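Local coordinates for protein aminoglycoside-O-phosphotransferase VIII (Streptomyces rimosus, PDB 4H05) that probably transfers a phosphate group from ATP to the 3'-hydroxyl of aminoglycoside antibiotics, and so confers resistance to them, at residues Arg12-Arg17 and Val47-Leu52; Val26-Gly29 and Val35-Leu38; Arg64-Ala69 and Pro76-Gly81. One frame throughout, in Å; residues are numbered along the deposited sequence.

Contact 1. Residues Arg12-Arg17 and Val47-Leu52; sequences RALRGR and VKVAAL
Leu14 reaches from helix 6-17 to the sheet and touches two valines of strand 43-50. One methyl does all the work. Leu14 CD1 lies 3.9 Å from Val49 CG2 and 4.1 Å from Val47 CG1. Val47 and Val49 are two residues apart on the strand, so both side chains rise from the same face. Leu14 chi1 of -75° sets CG beside the backbone N and opposite the carbonyl carbon; with chi2 of 163°, CD1 then extends to the two valine methyls. This part is buried, and Trp89 and Val91 of strand 86-93 also pack on Leu14. Met7 and Leu11, earlier on the helix, cover Val49.

The other side of the helix is loose. Arg12 and Arg15 are exposed and do not touch the strand. Arg15 instead makes a cation-pi contact with Trp23. Lys48 points off the opposite face of the sheet and forms salt bridges with Glu61 and with Asp210, a predicted magnesium ligand. Its pairing with Glu61 is consistent with the lysine-glutamate pair of kinase-like folds. Between segments 12-17 and 47-52 the link is methyl packing alone, held by shape and burial rather than by directed bonds.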
ATOM      1  N   ARG A  12      22.046  11.482   6.693  1.00 37.49           N
ATOM      2  CA  ARG A  12      23.116  12.426   6.310  1.00 35.99           C
ATOM      3  C   ARG A  12      23.754  12.024   4.989  1.00 32.97           C
ATOM      4  O   ARG A  12      24.052  12.916   4.152  1.00 32.17           O
ATOM      5  CB  ARG A  12      24.201  12.568   7.394  1.00 44.56           C
ATOM      6  CG  ARG A  12      25.523  13.183   6.897  1.00 43.61           C
ATOM      7  CD  ARG A  12      26.600  12.940   7.941  1.00 53.42           C
ATOM      8  NE  ARG A  12      27.918  13.438   7.532  1.00 61.61           N
ATOM      9  CZ  ARG A  12      28.397  14.680   7.756  1.00 74.78           C
ATOM     10  NH1 ARG A  12      27.669  15.623   8.376  1.00 74.63           N
ATOM     11  NH2 ARG A  12      29.630  15.001   7.341  1.00 74.95           N
ATOM     12  N   ALA A  13      23.966  10.719   4.728  1.00 26.82           N
ATOM     13  CA  ALA A  13      24.526  10.459   3.375  1.00 28.52           C
ATOM     14  C   ALA A  13      23.464  10.872   2.306  1.00 28.11           C
ATOM     15  O   ALA A  13      23.785  11.485   1.291  1.00 26.87           O
ATOM     16  CB  ALA A  13      24.979   9.019   3.197  1.00 27.90           C
ATOM     17  N   LEU A  14      22.201  10.484   2.529  1.00 28.35           N
ATOM     18  CA  LEU A  14      21.111  10.947   1.633  1.00 30.70           C
ATOM     19  C   LEU A  14      21.156  12.440   1.406  1.00 27.06           C
ATOM     20  O   LEU A  14      21.071  12.891   0.299  1.00 29.93           O
ATOM     21  CB  LEU A  14      19.722  10.554   2.144  1.00 27.69           C
ATOM     22  CG  LEU A  14      19.451   9.076   1.909  1.00 32.70           C
ATOM     23  CD1 LEU A  14      18.280   8.574   2.760  1.00 30.49           C
ATOM     24  CD2 LEU A  14      19.276   8.766   0.397  1.00 30.75           C
ATOM     25  N   ARG A  15      21.319  13.219   2.475  1.00 32.10           N
ATOM     26  CA  ARG A  15      21.271  14.667   2.363  1.00 30.63           C
ATOM     27  C   ARG A  15      22.419  15.223   1.501  1.00 31.59           C
ATOM     28  O   ARG A  15      22.220  16.094   0.665  1.00 28.38           O
ATOM     29  CB  ARG A  15      21.266  15.235   3.779  1.00 34.13           C
ATOM     30  CG  ARG A  15      21.040  16.729   3.870  1.00 36.84           C
ATOM     31  CD  ARG A  15      20.795  17.119   5.332  1.00 42.06           C
ATOM     32  NE  ARG A  15      19.535  17.832   5.538  1.00 47.34           N
ATOM     33  CZ  ARG A  15      18.411  17.257   5.924  1.00 45.43           C
ATOM     34  NH1 ARG A  15      18.317  15.938   6.130  1.00 58.90           N
ATOM     35  NH2 ARG A  15      17.367  17.996   6.081  1.00 43.87           N
ATOM     36  N   GLY A  16      23.619  14.696   1.682  1.00 30.20           N
ATOM     37  CA  GLY A  16      24.753  15.025   0.730  1.00 31.47           C
ATOM     38  C   GLY A  16      24.566  14.601  -0.753  1.00 31.26           C
ATOM     39  O   GLY A  16      25.138  15.198  -1.674  1.00 31.23           O
ATOM     40  N   ARG A  17      23.748  13.596  -1.029  1.00 27.64           N
ATOM     41  CA  ARG A  17      23.561  13.191  -2.393  1.00 26.51           C
ATOM     42  C   ARG A  17      22.524  14.046  -3.104  1.00 30.96           C
ATOM     43  O   ARG A  17      22.425  14.010  -4.331  1.00 31.08           O
ATOM     44  CB  ARG A  17      23.063  11.736  -2.450  1.00 30.89           C
ATOM     45  CG  ARG A  17      24.074  10.614  -2.132  1.00 33.71           C
ATOM     46  CD  ARG A  17      23.447   9.226  -2.423  1.00 33.64           C
ATOM     47  NE  ARG A  17      24.007   8.402  -1.424  1.00 40.40           N
ATOM     48  CZ  ARG A  17      23.385   7.627  -0.565  1.00 44.38           C
ATOM     49  NH1 ARG A  17      22.114   7.405  -0.618  1.00 42.54           N
ATOM     50  NH2 ARG A  17      24.117   7.006   0.354  1.00 53.95           N
ATOM     51  N   VAL A  47      11.405  10.294  -0.552  1.00 26.47           N
ATOM     52  CA  VAL A  47      12.469   9.535   0.175  1.00 25.94           C
ATOM     53  C   VAL A  47      11.845   8.832   1.346  1.00 26.84           C
ATOM     54  O   VAL A  47      11.092   9.436   2.108  1.00 28.83           O
ATOM     55  CB  VAL A  47      13.569  10.432   0.700  1.00 25.70           C
ATOM     56  CG1 VAL A  47      14.476   9.665   1.635  1.00 22.28           C
ATOM     57  CG2 VAL A  47      14.307  11.128  -0.451  1.00 22.78           C
ATOM     58  N   LYS A  48      12.069   7.527   1.414  1.00 30.34           N
ATOM     59  CA  LYS A  48      11.561   6.679   2.476  1.00 32.98           C
ATOM     60  C   LYS A  48      12.790   6.084   3.143  1.00 34.33           C
ATOM     61  O   LYS A  48      13.701   5.613   2.475  1.00 34.41           O
ATOM     62  CB  LYS A  48      10.641   5.551   1.944  1.00 34.13           C
ATOM     63  CG  LYS A  48       9.275   6.053   1.504  1.00 37.20           C
ATOM     64  CD  LYS A  48       8.318   5.038   0.869  1.00 33.79           C
ATOM     65  CE  LYS A  48       8.194   3.758   1.624  1.00 33.83           C
ATOM     66  NZ  LYS A  48       7.278   2.814   0.927  1.00 29.11           N
ATOM     67  N   VAL A  49      12.810   6.140   4.462  1.00 37.47           N
ATOM     68  CA  VAL A  49      13.833   5.457   5.234  1.00 41.78           C
ATOM     69  C   VAL A  49      13.068   4.654   6.277  1.00 42.68           C
ATOM     70  O   VAL A  49      12.107   5.144   6.874  1.00 45.54           O
ATOM     71  CB  VAL A  49      14.813   6.495   5.882  1.00 49.16           C
ATOM     72  CG1 VAL A  49      16.085   5.826   6.404  1.00 51.25           C
ATOM     73  CG2 VAL A  49      15.202   7.562   4.867  1.00 44.68           C
ATOM     74  N   ALA A  50      13.453   3.401   6.473  1.00 46.74           N
ATOM     75  CA  ALA A  50      12.667   2.556   7.351  1.00 47.95           C
ATOM     76  C   ALA A  50      13.447   1.983   8.556  1.00 58.58           C
ATOM     77  O   ALA A  50      14.615   1.505   8.423  1.00 43.38           O
ATOM     78  CB  ALA A  50      12.064   1.439   6.566  1.00 42.87           C
ATOM     79  N   ALA A  51      12.736   2.028   9.701  1.00 71.18           N
ATOM     80  CA  ALA A  51      13.123   1.384  10.978  1.00 80.76           C
ATOM     81  C   ALA A  51      12.967  -0.180  10.974  1.00 82.19           C
ATOM     82  O   ALA A  51      11.861  -0.699  11.160  1.00 77.99           O
ATOM     83  CB  ALA A  51      12.322   2.017  12.134  1.00 68.23           C
ATOM     84  N   LEU A  52      14.073  -0.897  10.706  1.00 79.03           N
ATOM     85  CA  LEU A  52      14.242  -2.365  11.016  1.00 79.92           C
ATOM     86  C   LEU A  52      13.994  -3.394   9.842  1.00 81.42           C
ATOM     87  O   LEU A  52      14.754  -3.460   8.865  1.00 73.20           O
ATOM     88  CB  LEU A  52      13.479  -2.744  12.306  1.00 63.73           C
TER

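Contact 2. Residues Val26-Gly29 and Val35-Leu38; sequences VEDG and VYRL
Val35 O accepts from two backbone N-H groups, Val26 N at 3.0 Å and Glu27 N at 3.2 Å, both from the same face of the carbonyl plane and tilted from it by 26° and 23°. In return Val35 N donates to Glu27 O at 3.0 Å, lying in that carbonyl's plane. Glu27 and Val35 form an antiparallel hydrogen-bonded pair. Because Val26 also faces Val35, the arrangement is a classic beta bulge.

Packing surrounds these bonds. Val26 CG1 lies over the strand backbone, 3.6 Å from Tyr36 CA and 3.5 Å from Arg37 N. Val26 CG2 meets Val35 CG1 at 3.8 Å. Val35 chi1 of 174° puts CG1 opposite its own N, where it meets both methyls of Val26. Glu27 and Val35 share a face, with their CB atoms 4.2 Å apart. Tyr36 leaves by the other face and packs edge-to-face with Trp23. Arg37 forms a salt bridge with Glu44.

The bulge lies where strand 22-25 gives way to the loop before strand 35-40. By its place between the first two strands, this loop probably corresponds to the nucleotide-binding loop of kinases. All three bonds are backbone to backbone and do not draw on side-chain identity.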
ATOM      1  N   VAL A  26       6.822  14.249   5.664  1.00 43.60           N
ATOM      2  CA  VAL A  26       5.447  13.871   5.350  1.00 44.75           C
ATOM      3  C   VAL A  26       4.975  12.820   6.354  1.00 51.11           C
ATOM      4  O   VAL A  26       3.788  12.745   6.622  1.00 57.72           O
ATOM      5  CB  VAL A  26       5.191  13.549   3.836  1.00 49.31           C
ATOM      6  CG1 VAL A  26       6.479  13.452   3.039  1.00 49.24           C
ATOM      7  CG2 VAL A  26       4.300  12.313   3.651  1.00 53.85           C
ATOM      8  N   GLU A  27       5.888  12.075   6.977  1.00 51.99           N
ATOM      9  CA  GLU A  27       5.522  11.241   8.117  1.00 60.08           C
ATOM     10  C   GLU A  27       6.788  10.898   8.846  1.00 61.94           C
ATOM     11  O   GLU A  27       7.740  10.425   8.213  1.00 53.25           O
ATOM     12  CB  GLU A  27       4.838   9.960   7.622  1.00 68.93           C
ATOM     13  CG  GLU A  27       3.999   9.226   8.660  1.00 76.70           C
ATOM     14  CD  GLU A  27       2.895   8.366   8.016  1.00 84.50           C
ATOM     15  OE1 GLU A  27       1.957   7.948   8.751  1.00 82.55           O
ATOM     16  OE2 GLU A  27       2.955   8.116   6.773  1.00 76.46           O
ATOM     17  N   ASP A  28       6.841  11.173  10.159  1.00 67.05           N
ATOM     18  CA  ASP A  28       8.070  10.910  10.934  1.00 69.79           C
ATOM     19  C   ASP A  28       7.896   9.586  11.720  1.00 83.86           C
ATOM     20  O   ASP A  28       6.884   8.900  11.546  1.00 73.30           O
ATOM     21  CB  ASP A  28       8.422  12.112  11.847  1.00 77.40           C
ATOM     22  CG  ASP A  28       9.913  12.109  12.315  1.00 79.26           C
ATOM     23  OD1 ASP A  28      10.701  11.235  11.872  1.00 77.21           O
ATOM     24  OD2 ASP A  28      10.288  12.976  13.130  1.00 63.71           O
ATOM     25  N   GLY A  29       8.885   9.233  12.551  1.00 93.75           N
ATOM     26  CA  GLY A  29       8.910   7.978  13.320  1.00 96.41           C
ATOM     27  C   GLY A  29      10.362   7.595  13.582  1.00103.71           C
ATOM     28  O   GLY A  29      11.232   8.033  12.838  1.00111.34           O
ATOM     29  N   VAL A  35       9.204   9.218   5.929  1.00 38.42           N
ATOM     30  CA  VAL A  35       8.833   9.556   4.583  1.00 33.59           C
ATOM     31  C   VAL A  35       9.047  11.051   4.401  1.00 32.77           C
ATOM     32  O   VAL A  35       8.559  11.829   5.197  1.00 35.84           O
ATOM     33  CB  VAL A  35       7.347   9.216   4.322  1.00 35.54           C
ATOM     34  CG1 VAL A  35       6.906   9.707   2.914  1.00 35.65           C
ATOM     35  CG2 VAL A  35       7.111   7.693   4.462  1.00 36.83           C
ATOM     36  N   TYR A  36       9.778  11.445   3.353  1.00 28.02           N
ATOM     37  CA  TYR A  36      10.038  12.836   3.039  1.00 29.64           C
ATOM     38  C   TYR A  36       9.812  13.142   1.567  1.00 31.10           C
ATOM     39  O   TYR A  36       9.988  12.259   0.710  1.00 31.83           O
ATOM     40  CB  TYR A  36      11.493  13.212   3.401  1.00 32.77           C
ATOM     41  CG  TYR A  36      11.914  12.808   4.792  1.00 30.21           C
ATOM     42  CD1 TYR A  36      11.821  13.687   5.832  1.00 31.51           C
ATOM     43  CD2 TYR A  36      12.423  11.547   5.033  1.00 33.50           C
ATOM     44  CE1 TYR A  36      12.182  13.327   7.115  1.00 34.39           C
ATOM     45  CE2 TYR A  36      12.821  11.181   6.303  1.00 41.45           C
ATOM     46  CZ  TYR A  36      12.675  12.082   7.346  1.00 38.67           C
ATOM     47  OH  TYR A  36      13.060  11.727   8.598  1.00 50.70           O
ATOM     48  N   ARG A  37       9.433  14.386   1.310  1.00 30.51           N
ATOM     49  CA  ARG A  37       9.393  15.028   0.021  1.00 30.45           C
ATOM     50  C   ARG A  37      10.558  16.000  -0.082  1.00 31.45           C
ATOM     51  O   ARG A  37      10.719  16.902   0.789  1.00 30.37           O
ATOM     52  CB  ARG A  37       8.102  15.775  -0.109  1.00 36.19           C
ATOM     53  CG  ARG A  37       7.924  16.512  -1.431  1.00 50.08           C
ATOM     54  CD  ARG A  37       6.622  17.334  -1.400  1.00 60.16           C
ATOM     55  NE  ARG A  37       5.470  16.428  -1.477  1.00 64.47           N
ATOM     56  CZ  ARG A  37       4.965  15.926  -2.615  1.00 68.78           C
ATOM     57  NH1 ARG A  37       3.917  15.110  -2.571  1.00 58.09           N
ATOM     58  NH2 ARG A  37       5.498  16.231  -3.803  1.00 65.91           N
ATOM     59  N   LEU A  38      11.424  15.770  -1.067  1.00 28.31           N
ATOM     60  CA  LEU A  38      12.616  16.599  -1.283  1.00 29.15           C
ATOM     61  C   LEU A  38      12.360  17.388  -2.505  1.00 30.61           C
ATOM     62  O   LEU A  38      12.035  16.828  -3.532  1.00 34.87           O
ATOM     63  CB  LEU A  38      13.873  15.809  -1.554  1.00 26.13           C
ATOM     64  CG  LEU A  38      14.738  15.377  -0.404  1.00 27.15           C
ATOM     65  CD1 LEU A  38      13.797  14.596   0.580  1.00 26.65           C
ATOM     66  CD2 LEU A  38      15.953  14.588  -0.957  1.00 22.31           C
TER

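Contact 3. Residues Arg64-Ala69 and Pro76-Gly81; sequences RLVWLA and PRVVEG
Leu65 and Val78 carry most of the apolar contact between helix 54-71 and the start of strand 78-83. A single methyl, Val78 CG2, serves as the meeting point. Val78 CG2 lies 3.7 Å from Leu65 CB and 4.0 Å from Leu65 CD2. Val78 CG2 also meets Val66 CG2 at 4.1 Å, where the two valine side chains cross at about a right angle. Val78 chi1 of 172° sets CG1 opposite the backbone N and leaves CG2 beside it, turned to the helix. A looser contact joins Leu65 CD1 to Pro76 CD at 4.5 Å. Leu65 also packs on Val211, next in sequence to the predicted magnesium ligand Asp210.

Helix 54-71 follows strand 43-50 and probably corresponds to helix C of protein kinases, within the N-terminal lobe common to aminoglycoside phosphotransferases. Strand 78-83 is the sheet's outermost strand on this side. The contact thus ties the helix to the edge of the sheet.

The polar link is a water. It donates to Pro76 O at 3.0 Å and, weakly, to Leu65 O at 2.8 Å. Leu65 O also accepts from Ala69 N at 3.1 Å, within the helix. The water therefore bridges two carbonyl groups that cannot bond to each other.

Further along the strand, Val79 and Glu80 both face Val91 in a classic beta bulge. The Glu80 carboxylate is hydrogen-bonded to Tyr18 and Trp89.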
ATOM      1  N   ARG A  64      10.183  -4.135  -6.711  1.00 24.29           N
ATOM      2  CA  ARG A  64       8.791  -4.160  -7.123  1.00 26.01           C
ATOM      3  C   ARG A  64       8.437  -3.006  -7.992  1.00 23.63           C
ATOM      4  O   ARG A  64       7.673  -3.124  -9.000  1.00 25.20           O
ATOM      5  CB  ARG A  64       7.850  -4.232  -5.925  1.00 26.11           C
ATOM      6  CG  ARG A  64       7.865  -5.621  -5.300  1.00 29.04           C
ATOM      7  CD  ARG A  64       7.361  -5.702  -3.885  1.00 26.20           C
ATOM      8  NE  ARG A  64       7.271  -7.065  -3.374  1.00 25.88           N
ATOM      9  CZ  ARG A  64       8.341  -7.816  -3.102  1.00 27.54           C
ATOM     10  NH1 ARG A  64       9.576  -7.388  -3.338  1.00 26.65           N
ATOM     11  NH2 ARG A  64       8.180  -9.027  -2.627  1.00 26.06           N
ATOM     12  N   LEU A  65       8.922  -1.861  -7.582  1.00 23.09           N
ATOM     13  CA  LEU A  65       8.661  -0.619  -8.346  1.00 23.33           C
ATOM     14  C   LEU A  65       9.161  -0.654  -9.834  1.00 23.09           C
ATOM     15  O   LEU A  65       8.529  -0.100 -10.810  1.00 23.97           O
ATOM     16  CB  LEU A  65       9.319   0.531  -7.565  1.00 22.19           C
ATOM     17  CG  LEU A  65       8.604   1.704  -6.871  1.00 21.31           C
ATOM     18  CD1 LEU A  65       7.198   1.659  -6.519  1.00 20.47           C
ATOM     19  CD2 LEU A  65       9.336   2.208  -5.655  1.00 22.54           C
ATOM     20  N   VAL A  66      10.340  -1.194 -10.002  1.00 21.56           N
ATOM     21  CA  VAL A  66      10.998  -1.309 -11.285  1.00 20.14           C
ATOM     22  C   VAL A  66      10.250  -2.283 -12.146  1.00 21.30           C
ATOM     23  O   VAL A  66      10.075  -2.084 -13.347  1.00 21.01           O
ATOM     24  CB  VAL A  66      12.462  -1.837 -11.050  1.00 24.20           C
ATOM     25  CG1 VAL A  66      13.057  -2.293 -12.340  1.00 23.47           C
ATOM     26  CG2 VAL A  66      13.406  -0.784 -10.403  1.00 21.30           C
ATOM     27  N   TRP A  67       9.809  -3.395 -11.541  1.00 22.76           N
ATOM     28  CA  TRP A  67       9.077  -4.354 -12.329  1.00 24.49           C
ATOM     29  C   TRP A  67       7.726  -3.817 -12.725  1.00 25.80           C
ATOM     30  O   TRP A  67       7.346  -3.889 -13.903  1.00 26.80           O
ATOM     31  CB  TRP A  67       8.985  -5.668 -11.613  1.00 24.59           C
ATOM     32  CG  TRP A  67       8.147  -6.645 -12.290  1.00 21.30           C
ATOM     33  CD1 TRP A  67       8.521  -7.510 -13.318  1.00 23.71           C
ATOM     34  CD2 TRP A  67       6.739  -6.899 -12.054  1.00 23.36           C
ATOM     35  NE1 TRP A  67       7.497  -8.319 -13.664  1.00 22.92           N
ATOM     36  CE2 TRP A  67       6.366  -7.981 -12.983  1.00 26.06           C
ATOM     37  CE3 TRP A  67       5.784  -6.372 -11.205  1.00 24.22           C
ATOM     38  CZ2 TRP A  67       5.072  -8.491 -13.056  1.00 26.21           C
ATOM     39  CZ3 TRP A  67       4.500  -6.919 -11.242  1.00 28.45           C
ATOM     40  CH2 TRP A  67       4.140  -7.945 -12.183  1.00 26.28           C
ATOM     41  N   LEU A  68       7.038  -3.182 -11.791  1.00 23.72           N
ATOM     42  CA  LEU A  68       5.807  -2.509 -12.132  1.00 22.95           C
ATOM     43  C   LEU A  68       5.862  -1.477 -13.302  1.00 22.26           C
ATOM     44  O   LEU A  68       4.954  -1.370 -14.145  1.00 22.02           O
ATOM     45  CB  LEU A  68       5.243  -1.881 -10.882  1.00 25.11           C
ATOM     46  CG  LEU A  68       4.143  -2.496 -10.005  1.00 28.14           C
ATOM     47  CD1 LEU A  68       3.467  -3.802 -10.374  1.00 26.24           C
ATOM     48  CD2 LEU A  68       4.469  -2.366  -8.523  1.00 26.26           C
ATOM     49  N   ALA A  69       6.890  -0.702 -13.347  1.00 23.82           N
ATOM     50  CA  ALA A  69       7.090   0.258 -14.437  1.00 26.50           C
ATOM     51  C   ALA A  69       7.257  -0.536 -15.691  1.00 25.83           C
ATOM     52  O   ALA A  69       6.737  -0.163 -16.698  1.00 27.30           O
ATOM     53  CB  ALA A  69       8.356   1.141 -14.222  1.00 23.00           C
ATOM     54  N   PRO A  76       6.186   5.689  -9.670  1.00 29.03           N
ATOM     55  CA  PRO A  76       7.271   6.587 -10.088  1.00 29.09           C
ATOM     56  C   PRO A  76       8.615   5.850 -10.297  1.00 30.14           C
ATOM     57  O   PRO A  76       8.849   4.832  -9.713  1.00 24.65           O
ATOM     58  CB  PRO A  76       7.438   7.472  -8.875  1.00 29.27           C
ATOM     59  CG  PRO A  76       7.166   6.506  -7.731  1.00 30.87           C
ATOM     60  CD  PRO A  76       6.039   5.624  -8.205  1.00 25.99           C
ATOM     61  N   ARG A  77       9.496   6.426 -11.082  1.00 29.89           N
ATOM     62  CA  ARG A  77      10.821   5.878 -11.291  1.00 28.82           C
ATOM     63  C   ARG A  77      11.739   5.868 -10.063  1.00 27.42           C
ATOM     64  O   ARG A  77      11.761   6.774  -9.213  1.00 29.25           O
ATOM     65  CB  ARG A  77      11.433   6.682 -12.439  1.00 33.63           C
ATOM     66  CG  ARG A  77      12.898   6.457 -12.766  1.00 41.24           C
ATOM     67  CD  ARG A  77      13.305   7.215 -14.054  1.00 41.85           C
ATOM     68  NE  ARG A  77      12.627   6.593 -15.202  1.00 51.13           N
ATOM     69  CZ  ARG A  77      13.085   5.544 -15.910  1.00 45.70           C
ATOM     70  NH1 ARG A  77      14.234   4.992 -15.646  1.00 41.99           N
ATOM     71  NH2 ARG A  77      12.376   5.038 -16.904  1.00 50.32           N
ATOM     72  N   VAL A  78      12.515   4.823  -9.929  1.00 23.42           N
ATOM     73  CA  VAL A  78      13.386   4.677  -8.784  1.00 25.28           C
ATOM     74  C   VAL A  78      14.702   5.395  -9.029  1.00 26.35           C
ATOM     75  O   VAL A  78      15.205   5.294 -10.131  1.00 23.73           O
ATOM     76  CB  VAL A  78      13.709   3.230  -8.553  1.00 24.10           C
ATOM     77  CG1 VAL A  78      14.824   3.099  -7.434  1.00 22.68           C
ATOM     78  CG2 VAL A  78      12.398   2.544  -8.260  1.00 21.77           C
ATOM     79  N   VAL A  79      15.230   6.098  -8.016  1.00 27.25           N
ATOM     80  CA  VAL A  79      16.560   6.751  -8.071  1.00 26.43           C
ATOM     81  C   VAL A  79      17.541   5.831  -7.344  1.00 24.96           C
ATOM     82  O   VAL A  79      18.571   5.410  -7.877  1.00 27.03           O
ATOM     83  CB  VAL A  79      16.528   8.249  -7.525  1.00 30.99           C
ATOM     84  CG1 VAL A  79      17.779   9.014  -7.886  1.00 28.43           C
ATOM     85  CG2 VAL A  79      15.378   9.077  -8.106  1.00 23.32           C
ATOM     86  N   GLU A  80      17.245   5.431  -6.139  1.00 25.70           N
ATOM     87  CA  GLU A  80      18.108   4.484  -5.498  1.00 27.83           C
ATOM     88  C   GLU A  80      17.422   3.893  -4.310  1.00 30.72           C
ATOM     89  O   GLU A  80      16.391   4.416  -3.880  1.00 31.27           O
ATOM     90  CB  GLU A  80      19.384   5.213  -5.026  1.00 26.86           C
ATOM     91  CG  GLU A  80      19.107   6.525  -4.330  1.00 26.56           C
ATOM     92  CD  GLU A  80      20.210   7.034  -3.403  1.00 29.38           C
ATOM     93  OE1 GLU A  80      20.723   6.211  -2.599  1.00 25.31           O
ATOM     94  OE2 GLU A  80      20.535   8.280  -3.466  1.00 26.16           O
ATOM     95  N   GLY A  81      17.981   2.817  -3.771  1.00 34.93           N
ATOM     96  CA  GLY A  81      17.583   2.340  -2.446  1.00 37.05           C
ATOM     97  C   GLY A  81      18.689   1.541  -1.817  1.00 39.40           C
ATOM     98  O   GLY A  81      19.527   1.054  -2.516  1.00 35.00           O
TER
HETATM   99  O   HOH W   1       9.756   2.378 -11.082  1.00 28.92           O

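All three contacts reach the five-stranded antiparallel sheet of the N-terminal part of the protein. Contacts 1 and 2 have centres about 10 Å apart and use neighbouring strands, 43-50 and 35-40. Val47 O and Tyr36 N probably form a hydrogen bond. Along the chain, contact 2 falls between the two segments of contact 1, and contact 3 follows both. Its centre is about 17 Å from contact 1 and about 18 Å from contact 2. Contacts 1 and 3 meet through the salt bridge of Arg17 with Glu80. They join helices 6-17 and 54-71 to the sheet. Contact 2 lies nearest the predicted magnesium ligands, with the side chains of Val35 and Asp210 about 6 Å apart.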